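Local coordinates for protein 4-alpha-glucanotransferase (Streptococcus agalactiae, PDB 6M6T) that is a bacterial amylomaltase, an enzyme built on a TIM-barrel fold, with glycan ligands held in its pockets, at residues L20-F25 / E98-A103; L452-D457 / K476-E481; S458-P463 / G468-R473. All coordinates share one frame; numbering follows the deposited sequence.

Contact 3 is the one that reaches the glycan pocket: Asn461 and Pro463 line it and meet a bound AC1. Contact 1, whose centre is about 12 Å from that of contact 3, adjoins it; the probable hydrogen bonds Tyr102 OH to Trp470 O (2.7 Å) and Val100 N to Gln471 O (3.0 Å) join the two. Contact 2 closes the loop in which contact 3 is nested, their centres about 15 Å apart, and Leu452 CD1 packs 4.2 Å from Trp472 CH2. Contacts 1 and 2, about 17 Å apart between centres, are tied by the salt bridge from Lys454 NZ to Glu98 OE2 (2.8 Å).

Contact 1 (L20-F25 / E98-A103); sequences LGIGTF and EVVDYA
The Tyr102 ring takes the methyl end of Ile22 at its hydroxyl end: CD1 of Ile22 comes in obliquely, 3.8 Å from CE2 of Tyr102 and almost as near to CZ and OH. Val100, from the same segment as the ring, sets its CG1 over one face, 4.0 Å above the plane and shifted toward the rim. Ile22 CD1 also lies 3.4 Å from Val100 CG1, touching both the ring and the valine. Torsions bring these branches together: Ile22 CG1 lies anti to its own nitrogen (chi1 -171°) and chi2 then sets CD1 against the valine, while Val100 CG1 takes the corresponding anti position on its residue. The Ile22 and Tyr102 side chains meet at about a right angle, and CD1 is the Ile22 atom that reaches the ring. Beside it, the carbonyl oxygen of Gly21 abuts Val100 CG1. No hydrogen bond crosses between the segments, and the phenol hydroxyl turns instead to Trp470 O. This small buried apolar cluster joins the loop between strand 6-10 and helix 27-38, the first beta-alpha loop of the TIM barrel, to the long excursion that separates barrel strands 43-45 and 212-217.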
loop_
_atom_site.group_PDB
_atom_site.type_symbol
_atom_site.label_atom_id
_atom_site.label_comp_id
_atom_site.label_asym_id
_atom_site.label_seq_id
_atom_site.Cartn_x
_atom_site.Cartn_y
_atom_site.Cartn_z
ATOM N N LEU A 20 -9.506 18.759 -0.071
ATOM C CA LEU A 20 -8.978 18.411 -1.406
ATOM C C LEU A 20 -9.607 17.138 -1.958
ATOM O O LEU A 20 -9.185 16.761 -3.034
ATOM C CB LEU A 20 -7.463 18.253 -1.325
ATOM C CG LEU A 20 -6.700 19.480 -0.859
ATOM C CD1 LEU A 20 -5.215 19.317 -1.104
ATOM C CD2 LEU A 20 -7.207 20.712 -1.560
ATOM N N GLY A 21 -10.521 16.486 -1.241
ATOM C CA GLY A 21 -11.191 15.297 -1.800
ATOM C C GLY A 21 -10.445 14.021 -1.520
ATOM O O GLY A 21 -10.889 12.978 -1.923
ATOM N N ILE A 22 -9.354 14.128 -0.803
ATOM C CA ILE A 22 -8.532 12.959 -0.536
ATOM C C ILE A 22 -7.463 13.361 0.469
ATOM O O ILE A 22 -6.944 14.482 0.413
ATOM C CB ILE A 22 -7.906 12.415 -1.832
ATOM C CG1 ILE A 22 -7.232 11.063 -1.564
ATOM C CG2 ILE A 22 -6.938 13.432 -2.426
ATOM C CD1 ILE A 22 -7.559 10.024 -2.582
ATOM N N GLY A 23 -7.137 12.467 1.398
ATOM C CA GLY A 23 -6.094 12.759 2.362
ATOM C C GLY A 23 -4.778 13.111 1.696
ATOM O O GLY A 23 -4.486 12.727 0.571
ATOM N N THR A 24 -3.969 13.864 2.420
ATOM C CA THR A 24 -2.778 14.499 1.885
ATOM C C THR A 24 -1.665 14.422 2.921
ATOM O O THR A 24 -1.920 14.277 4.119
ATOM C CB THR A 24 -3.034 15.992 1.572
ATOM O OG1 THR A 24 -2.891 16.775 2.783
ATOM C CG2 THR A 24 -4.438 16.242 1.002
ATOM N N PHE A 25 -0.432 14.677 2.485
ATOM C CA PHE A 25 0.635 14.848 3.467
ATOM C C PHE A 25 0.548 16.217 4.137
ATOM O O PHE A 25 1.569 16.882 4.365
ATOM C CB PHE A 25 1.995 14.685 2.790
ATOM C CG PHE A 25 2.228 13.333 2.165
ATOM C CD1 PHE A 25 1.718 12.177 2.738
ATOM C CD2 PHE A 25 2.985 13.220 1.005
ATOM C CE1 PHE A 25 1.951 10.947 2.161
ATOM C CE2 PHE A 25 3.220 11.986 0.424
ATOM C CZ PHE A 25 2.710 10.852 1.004
ATOM N N GLU A 98 -16.747 11.399 3.243
ATOM C CA GLU A 98 -16.178 10.087 3.570
ATOM C C GLU A 98 -16.150 9.127 2.380
ATOM O O GLU A 98 -16.139 7.906 2.582
ATOM C CB GLU A 98 -16.908 9.436 4.763
ATOM C CG GLU A 98 -18.433 9.582 4.829
ATOM C CD GLU A 98 -19.079 8.633 5.855
ATOM O OE1 GLU A 98 -20.333 8.568 5.894
ATOM O OE2 GLU A 98 -18.338 7.952 6.614
ATOM N N VAL A 99 -16.143 9.654 1.153
ATOM C CA VAL A 99 -15.927 8.873 -0.063
ATOM C C VAL A 99 -15.006 9.675 -0.970
ATOM O O VAL A 99 -15.276 10.847 -1.245
ATOM C CB VAL A 99 -17.235 8.548 -0.813
ATOM C CG1 VAL A 99 -16.925 7.757 -2.081
ATOM C CG2 VAL A 99 -18.208 7.790 0.067
ATOM N N VAL A 100 -13.921 9.062 -1.435
ATOM C CA VAL A 100 -13.144 9.709 -2.486
ATOM C C VAL A 100 -13.844 9.470 -3.812
ATOM O O VAL A 100 -14.521 8.452 -4.004
ATOM C CB VAL A 100 -11.688 9.208 -2.540
ATOM C CG1 VAL A 100 -10.845 10.181 -3.341
ATOM C CG2 VAL A 100 -11.124 8.995 -1.157
ATOM N N ASP A 101 -13.697 10.423 -4.731
ATOM C CA ASP A 101 -14.086 10.249 -6.127
ATOM C C ASP A 101 -12.808 10.395 -6.959
ATOM O O ASP A 101 -12.388 11.507 -7.299
ATOM C CB ASP A 101 -15.169 11.237 -6.547
ATOM C CG ASP A 101 -15.484 11.159 -8.046
ATOM O OD1 ASP A 101 -15.334 10.059 -8.651
ATOM O OD2 ASP A 101 -15.869 12.204 -8.624
ATOM N N TYR A 102 -12.175 9.251 -7.263
ATOM C CA TYR A 102 -10.963 9.264 -8.076
ATOM C C TYR A 102 -11.276 9.623 -9.518
ATOM O O TYR A 102 -10.414 10.165 -10.221
ATOM C CB TYR A 102 -10.268 7.904 -8.039
ATOM C CG TYR A 102 -9.704 7.468 -6.698
ATOM C CD1 TYR A 102 -10.502 6.802 -5.776
ATOM C CD2 TYR A 102 -8.359 7.684 -6.374
ATOM C CE1 TYR A 102 -9.994 6.391 -4.557
ATOM C CE2 TYR A 102 -7.840 7.279 -5.160
ATOM C CZ TYR A 102 -8.665 6.634 -4.245
ATOM O OH TYR A 102 -8.170 6.215 -3.021
ATOM N N ALA A 103 -12.494 9.311 -9.975
ATOM C CA ALA A 103 -12.951 9.683 -11.309
ATOM C C ALA A 103 -12.942 11.201 -11.439
ATOM O O ALA A 103 -13.761 11.893 -10.819
ATOM C CB ALA A 103 -14.353 9.122 -11.570
#

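Contact 2 (L452-D457 / K476-E481); sequences LDKPAD and KEDLTE
Leu452 and Leu479 cross at about a right angle, meeting through one methyl each, with CD2 of Leu452 3.6 Å from CD1 of Leu479. The same Leu452 methyl rests on the backbone carbonyl of Asp478, while its other methyl, CD1, approaches Asp478 CB at 4.2 Å. A second perpendicular crossing brings Lys454 to Asp478: a bend of the lysine chain at chi2 (-57°) brings CE to 3.3 Å from OD2 of Asp478, and a second bend at chi4 sets the direction of NZ. NZ of Lys454 stays 4.2 Å from that OD2, beyond salt-bridge range, and pairs with Glu98 OE2; the other carboxylate oxygen, OD1 of Asp478, is bridged by Arg475. Both segments are loops with short 3-10 pieces, one leaving a helix and the other entering one. Asp453 is the C-prime residue of a Schellman motif ending helix 448-451, whereas Leu479 centres an inverse gamma turn just ahead of Thr480, the N-cap of helix 481-493. With no hydrogen bond across the segments, the contact consists of van der Waals touches and a longer-range attraction between Lys454 and Asp478; Lys454, lying between the carboxylates of Glu98 and Asp478, probably stays protonated and would in turn favour ionised acids beside it.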
loop_
_atom_site.group_PDB
_atom_site.type_symbol
_atom_site.label_atom_id
_atom_site.label_comp_id
_atom_site.label_asym_id
_atom_site.label_seq_id
_atom_site.Cartn_x
_atom_site.Cartn_y
_atom_site.Cartn_z
ATOM N N LEU A 452 -13.756 3.590 15.157
ATOM C CA LEU A 452 -14.935 4.453 15.109
ATOM C C LEU A 452 -16.234 3.686 14.907
ATOM O O LEU A 452 -17.275 4.319 14.683
ATOM C CB LEU A 452 -14.806 5.493 13.997
ATOM C CG LEU A 452 -13.417 6.097 13.841
ATOM C CD1 LEU A 452 -13.296 6.753 12.465
ATOM C CD2 LEU A 452 -13.106 7.079 14.967
ATOM N N ASP A 453 -16.192 2.352 14.945
ATOM C CA ASP A 453 -17.384 1.514 14.814
ATOM C C ASP A 453 -18.128 1.804 13.506
ATOM O O ASP A 453 -19.314 2.132 13.502
ATOM C CB ASP A 453 -18.308 1.701 16.030
ATOM C CG ASP A 453 -19.265 0.516 16.252
ATOM O OD1 ASP A 453 -18.797 -0.644 16.339
ATOM O OD2 ASP A 453 -20.494 0.743 16.352
ATOM N N LYS A 454 -17.387 1.665 12.338
ATOM C CA LYS A 454 -18.114 2.024 11.118
ATOM C C LYS A 454 -18.758 0.793 10.469
ATOM O O LYS A 454 -18.285 -0.334 10.655
ATOM C CB LYS A 454 -17.175 2.713 10.122
ATOM C CG LYS A 454 -16.908 4.184 10.441
ATOM C CD LYS A 454 -18.212 4.968 10.510
ATOM C CE LYS A 454 -17.970 6.477 10.442
ATOM N NZ LYS A 454 -17.456 6.923 9.106
ATOM N N PRO A 455 -19.868 0.964 9.697
ATOM C CA PRO A 455 -20.618 -0.206 9.194
ATOM C C PRO A 455 -19.984 -0.871 7.979
ATOM O O PRO A 455 -18.883 -0.491 7.579
ATOM C CB PRO A 455 -21.994 0.383 8.846
ATOM C CG PRO A 455 -21.990 1.794 9.409
ATOM C CD PRO A 455 -20.564 2.218 9.372
ATOM N N ALA A 456 -20.660 -1.857 7.374
ATOM C CA ALA A 456 -20.021 -2.651 6.325
ATOM C C ALA A 456 -19.625 -1.817 5.116
ATOM O O ALA A 456 -18.706 -2.212 4.386
ATOM C CB ALA A 456 -20.933 -3.791 5.877
ATOM N N ASP A 457 -20.289 -0.673 4.896
ATOM C CA ASP A 457 -19.959 0.203 3.771
ATOM C C ASP A 457 -18.488 0.602 3.749
ATOM O O ASP A 457 -17.962 0.938 2.679
ATOM C CB ASP A 457 -20.832 1.485 3.793
ATOM C CG ASP A 457 -20.644 2.355 5.087
ATOM O OD1 ASP A 457 -19.493 2.618 5.533
ATOM O OD2 ASP A 457 -21.671 2.814 5.646
ATOM N N LYS A 476 -13.535 13.961 10.681
ATOM C CA LYS A 476 -12.955 14.451 11.935
ATOM C C LYS A 476 -13.997 14.481 13.043
ATOM O O LYS A 476 -13.665 14.334 14.227
ATOM C CB LYS A 476 -12.359 15.850 11.728
ATOM C CG LYS A 476 -11.238 16.244 12.701
ATOM C CD LYS A 476 -10.288 17.270 12.064
ATOM C CE LYS A 476 -8.916 17.338 12.763
ATOM N NZ LYS A 476 -8.188 16.038 12.856
ATOM N N GLU A 477 -15.262 14.658 12.662
ATOM C CA GLU A 477 -16.378 14.577 13.593
ATOM C C GLU A 477 -16.437 13.238 14.328
ATOM O O GLU A 477 -16.984 13.164 15.429
ATOM C CB GLU A 477 -17.665 14.826 12.803
ATOM C CG GLU A 477 -18.960 14.502 13.517
ATOM C CD GLU A 477 -20.167 14.734 12.626
ATOM O OE1 GLU A 477 -19.963 14.941 11.406
ATOM O OE2 GLU A 477 -21.309 14.717 13.143
ATOM N N ASP A 478 -15.897 12.172 13.745
ATOM C CA ASP A 478 -16.047 10.840 14.310
ATOM C C ASP A 478 -14.924 10.451 15.250
ATOM O O ASP A 478 -15.045 9.420 15.928
ATOM C CB ASP A 478 -16.127 9.795 13.204
ATOM C CG ASP A 478 -17.516 9.654 12.644
ATOM O OD1 ASP A 478 -17.954 10.589 11.938
ATOM O OD2 ASP A 478 -18.164 8.612 12.906
ATOM N N LEU A 479 -13.835 11.223 15.292
ATOM C CA LEU A 479 -12.741 10.939 16.224
ATOM C C LEU A 479 -12.991 11.640 17.566
ATOM O O LEU A 479 -12.187 12.425 18.072
ATOM C CB LEU A 479 -11.397 11.329 15.616
ATOM C CG LEU A 479 -10.216 10.537 16.201
ATOM C CD1 LEU A 479 -10.630 9.118 16.616
ATOM C CD2 LEU A 479 -9.011 10.482 15.258
ATOM N N THR A 480 -14.148 11.310 18.140
ATOM C CA THR A 480 -14.537 11.788 19.456
ATOM C C THR A 480 -13.495 11.417 20.514
ATOM O O THR A 480 -12.826 10.387 20.427
ATOM C CB THR A 480 -15.904 11.198 19.816
ATOM O OG1 THR A 480 -15.764 9.806 20.150
ATOM C CG2 THR A 480 -16.864 11.317 18.634
ATOM N N GLU A 481 -13.352 12.281 21.520
ATOM C CA GLU A 481 -12.486 12.028 22.674
ATOM C C GLU A 481 -12.759 10.670 23.320
ATOM O O GLU A 481 -11.916 10.109 24.024
ATOM C CB GLU A 481 -12.655 13.150 23.717
ATOM C CG GLU A 481 -11.333 13.798 24.168
ATOM C CD GLU A 481 -10.508 14.377 22.999
ATOM O OE1 GLU A 481 -11.105 14.916 22.036
ATOM O OE2 GLU A 481 -9.255 14.344 23.068
#

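Contact 3 (S458-P463 / G468-R473); sequences SRMNMP and GNWQWR. With AC1 (4,6-dideoxy-4-{[(1S,4R,5S,6S)-4,5,6-trihydroxy-3-(hydroxymethyl)cyclohex-2-en-1-yl]amino}-alpha-D-glucopyranose), chain I.
Asn461 lies flat against Trp470, its amide plane only 18° from the indole plane. Its CB sits over the face, 3.9 Å from the centroid of the six-membered ring in a CH-pi contact, and CG follows above the rim at CZ2. With CG anti to the backbone nitrogen (chi1 -162°) the amide is carried over the indole, and chi2 turns it nearly parallel to the ring. On the same side of the indole, a nearly straight hydrogen bond joins the backbones, Trp470 N to Met460 O, 2.7 Å and 165°. Met460 fills the buried flank: its chain bends at chi2, CG stands 3.9 Å from Trp470 CE3, and SD continues to Trp472 CB at 4.3 Å. Farther along, Ser458 CB rests obliquely on the Trp472 indole, 3.7 Å from CD1. The two segments run almost antiparallel but form no regular strands; they are the arms of an excursion after the last barrel strand, 443-447, and such beta-alpha loops shape the pocket of a TIM barrel. At the pocket the grip slackens. ND2 of Asn461 makes a weak bond to O2 of AC1 (3.3 Å) and another weak one to Asp397, and CA of Pro463 lies 3.6 Å from that same O2 of AC1. Toward solvent, Met462 sends its side chain away from the other segment; its backbone N makes only a weak, bent bond to Asn469 OD1, while ND2 of Asn469 is held by Thr465. The extended Arg459 chain runs alongside its own segment and sets NE on a lone pair of Asn461 O, 2.6 Å away, and NH2 reaches Asp397 O.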
loop_
_atom_site.group_PDB
_atom_site.type_symbol
_atom_site.label_atom_id
_atom_site.label_comp_id
_atom_site.label_asym_id
_atom_site.label_seq_id
_atom_site.Cartn_x
_atom_site.Cartn_y
_atom_site.Cartn_z
ATOM N N SER A 458 -17.817 0.565 4.905
ATOM C CA SER A 458 -16.538 1.237 5.116
ATOM C C SER A 458 -15.341 0.391 4.722
ATOM O O SER A 458 -14.204 0.857 4.868
ATOM C CB SER A 458 -16.393 1.648 6.585
ATOM O OG SER A 458 -16.776 0.576 7.434
ATOM N N ARG A 459 -15.578 -0.826 4.236
ATOM C CA ARG A 459 -14.498 -1.712 3.820
ATOM C C ARG A 459 -13.608 -1.011 2.797
ATOM O O ARG A 459 -14.100 -0.332 1.899
ATOM C CB ARG A 459 -15.102 -3.000 3.239
ATOM C CG ARG A 459 -14.150 -4.162 3.044
ATOM C CD ARG A 459 -14.812 -5.304 2.278
ATOM N NE ARG A 459 -13.832 -6.365 2.064
ATOM C CZ ARG A 459 -14.095 -7.668 2.046
ATOM N NH1 ARG A 459 -15.336 -8.112 2.203
ATOM N NH2 ARG A 459 -13.107 -8.528 1.859
ATOM N N MET A 460 -12.284 -1.154 2.952
ATOM C CA MET A 460 -11.356 -0.447 2.068
ATOM C C MET A 460 -11.205 -1.153 0.725
ATOM O O MET A 460 -11.342 -0.519 -0.327
ATOM C CB MET A 460 -9.997 -0.298 2.737
ATOM C CG MET A 460 -9.067 0.590 1.975
ATOM S SD MET A 460 -9.540 2.329 2.066
ATOM C CE MET A 460 -7.950 3.064 1.676
ATOM N N ASN A 461 -10.906 -2.460 0.737
ATOM C CA ASN A 461 -10.890 -3.275 -0.470
ATOM C C ASN A 461 -11.836 -4.441 -0.294
ATOM O O ASN A 461 -12.134 -4.838 0.829
ATOM C CB ASN A 461 -9.503 -3.837 -0.811
ATOM C CG ASN A 461 -9.401 -4.296 -2.277
ATOM O OD1 ASN A 461 -9.855 -3.592 -3.181
ATOM N ND2 ASN A 461 -8.810 -5.473 -2.512
ATOM N N MET A 462 -12.314 -4.970 -1.419
ATOM C CA MET A 462 -13.039 -6.240 -1.478
ATOM C C MET A 462 -12.436 -6.990 -2.651
ATOM O O MET A 462 -12.758 -6.686 -3.814
ATOM C CB MET A 462 -14.546 -6.072 -1.657
ATOM C CG MET A 462 -15.277 -7.371 -2.067
ATOM S SD MET A 462 -17.102 -7.302 -2.087
ATOM C CE MET A 462 -17.465 -6.905 -0.370
ATOM N N PRO A 463 -11.565 -7.964 -2.394
ATOM C CA PRO A 463 -10.701 -8.484 -3.462
ATOM C C PRO A 463 -11.490 -9.050 -4.628
ATOM O O PRO A 463 -12.568 -9.627 -4.456
ATOM C CB PRO A 463 -9.885 -9.570 -2.756
ATOM C CG PRO A 463 -9.913 -9.166 -1.315
ATOM C CD PRO A 463 -11.270 -8.581 -1.092
ATOM N N GLY A 468 -16.102 0.517 -6.375
ATOM C CA GLY A 468 -16.149 1.126 -5.054
ATOM C C GLY A 468 -15.158 0.619 -4.029
ATOM O O GLY A 468 -15.551 0.103 -2.972
ATOM N N ASN A 469 -13.869 0.789 -4.324
ATOM C CA ASN A 469 -12.783 0.314 -3.483
ATOM C C ASN A 469 -11.792 1.451 -3.279
ATOM O O ASN A 469 -11.584 2.266 -4.179
ATOM C CB ASN A 469 -12.057 -0.914 -4.115
ATOM C CG ASN A 469 -12.826 -2.229 -3.937
ATOM O OD1 ASN A 469 -13.154 -2.627 -2.825
ATOM N ND2 ASN A 469 -13.108 -2.900 -5.037
ATOM N N TRP A 470 -11.164 1.482 -2.097
ATOM C CA TRP A 470 -10.173 2.492 -1.723
ATOM C C TRP A 470 -10.803 3.873 -1.562
ATOM O O TRP A 470 -10.146 4.902 -1.751
ATOM C CB TRP A 470 -9.006 2.545 -2.718
ATOM C CG TRP A 470 -8.643 1.190 -3.289
ATOM C CD1 TRP A 470 -8.990 0.701 -4.520
ATOM C CD2 TRP A 470 -7.874 0.152 -2.656
ATOM N NE1 TRP A 470 -8.494 -0.566 -4.689
ATOM C CE2 TRP A 470 -7.803 -0.928 -3.564
ATOM C CE3 TRP A 470 -7.245 0.029 -1.416
ATOM C CZ2 TRP A 470 -7.123 -2.119 -3.267
ATOM C CZ3 TRP A 470 -6.567 -1.155 -1.122
ATOM C CH2 TRP A 470 -6.515 -2.211 -2.042
ATOM N N GLN A 471 -12.076 3.905 -1.186
ATOM C CA GLN A 471 -12.821 5.144 -1.151
ATOM C C GLN A 471 -13.125 5.643 0.247
ATOM O O GLN A 471 -13.683 6.738 0.382
ATOM C CB GLN A 471 -14.142 4.982 -1.903
ATOM C CG GLN A 471 -14.024 5.240 -3.361
ATOM C CD GLN A 471 -15.145 4.596 -4.096
ATOM O OE1 GLN A 471 -16.134 4.179 -3.478
ATOM N NE2 GLN A 471 -15.006 4.477 -5.417
ATOM N N TRP A 472 -12.805 4.885 1.288
ATOM C CA TRP A 472 -13.182 5.329 2.625
ATOM C C TRP A 472 -12.342 6.523 3.064
ATOM O O TRP A 472 -11.112 6.514 2.961
ATOM C CB TRP A 472 -13.036 4.203 3.635
ATOM C CG TRP A 472 -13.575 4.586 4.962
ATOM C CD1 TRP A 472 -14.888 4.750 5.299
ATOM C CD2 TRP A 472 -12.818 4.870 6.139
ATOM N NE1 TRP A 472 -14.995 5.104 6.622
ATOM C CE2 TRP A 472 -13.739 5.189 7.160
ATOM C CE3 TRP A 472 -11.449 4.889 6.432
ATOM C CZ2 TRP A 472 -13.336 5.523 8.445
ATOM C CZ3 TRP A 472 -11.055 5.228 7.705
ATOM C CH2 TRP A 472 -11.995 5.533 8.699
ATOM N N ARG A 473 -13.014 7.554 3.547
ATOM C CA ARG A 473 -12.371 8.618 4.295
ATOM C C ARG A 473 -13.075 8.745 5.641
ATOM O O ARG A 473 -14.208 8.291 5.819
ATOM C CB ARG A 473 -12.388 9.941 3.508
ATOM C CG ARG A 473 -11.504 9.911 2.262
ATOM C CD ARG A 473 -11.586 11.188 1.460
ATOM N NE ARG A 473 -10.917 12.295 2.135
ATOM C CZ ARG A 473 -11.309 13.569 2.072
ATOM N NH1 ARG A 473 -12.369 13.916 1.347
ATOM N NH2 ARG A 473 -10.638 14.499 2.733
HETATM C C1 AC1 I . -5.349 -6.337 -5.180
HETATM O O2 AC1 I . -7.423 -7.566 -4.681
HETATM C C2 AC1 I . -6.835 -6.558 -5.526
HETATM C C4A AC1 I . -8.002 -6.294 -12.788
HETATM C C3 AC1 I . -7.028 -6.943 -6.964
HETATM O O3 AC1 I . -8.431 -7.066 -7.135
HETATM C C4 AC1 I . -6.422 -5.845 -7.871
HETATM N N4A AC1 I . -6.632 -5.988 -9.345
HETATM C C5 AC1 I . -4.939 -5.855 -7.544
HETATM O O5 AC1 I . -4.750 -5.443 -6.172
HETATM C C6 AC1 I . -4.208 -4.890 -8.473
HETATM C C1B AC1 I . -7.829 -5.351 -9.961
HETATM C C2B AC1 I . -8.739 -6.468 -10.441
HETATM O O2B AC1 I . -9.034 -7.363 -9.364
HETATM C C3B AC1 I . -7.997 -7.219 -11.559
HETATM O O3B AC1 I . -8.648 -8.472 -11.861
HETATM O O4 AC1 I . -7.239 -6.841 -13.904
HETATM C C5B AC1 I . -7.561 -5.002 -12.438
HETATM C C7B AC1 I . -7.508 -4.551 -11.088
HETATM C C6B AC1 I . -7.190 -4.081 -13.627
HETATM O O6B AC1 I . -6.958 -4.870 -14.814
#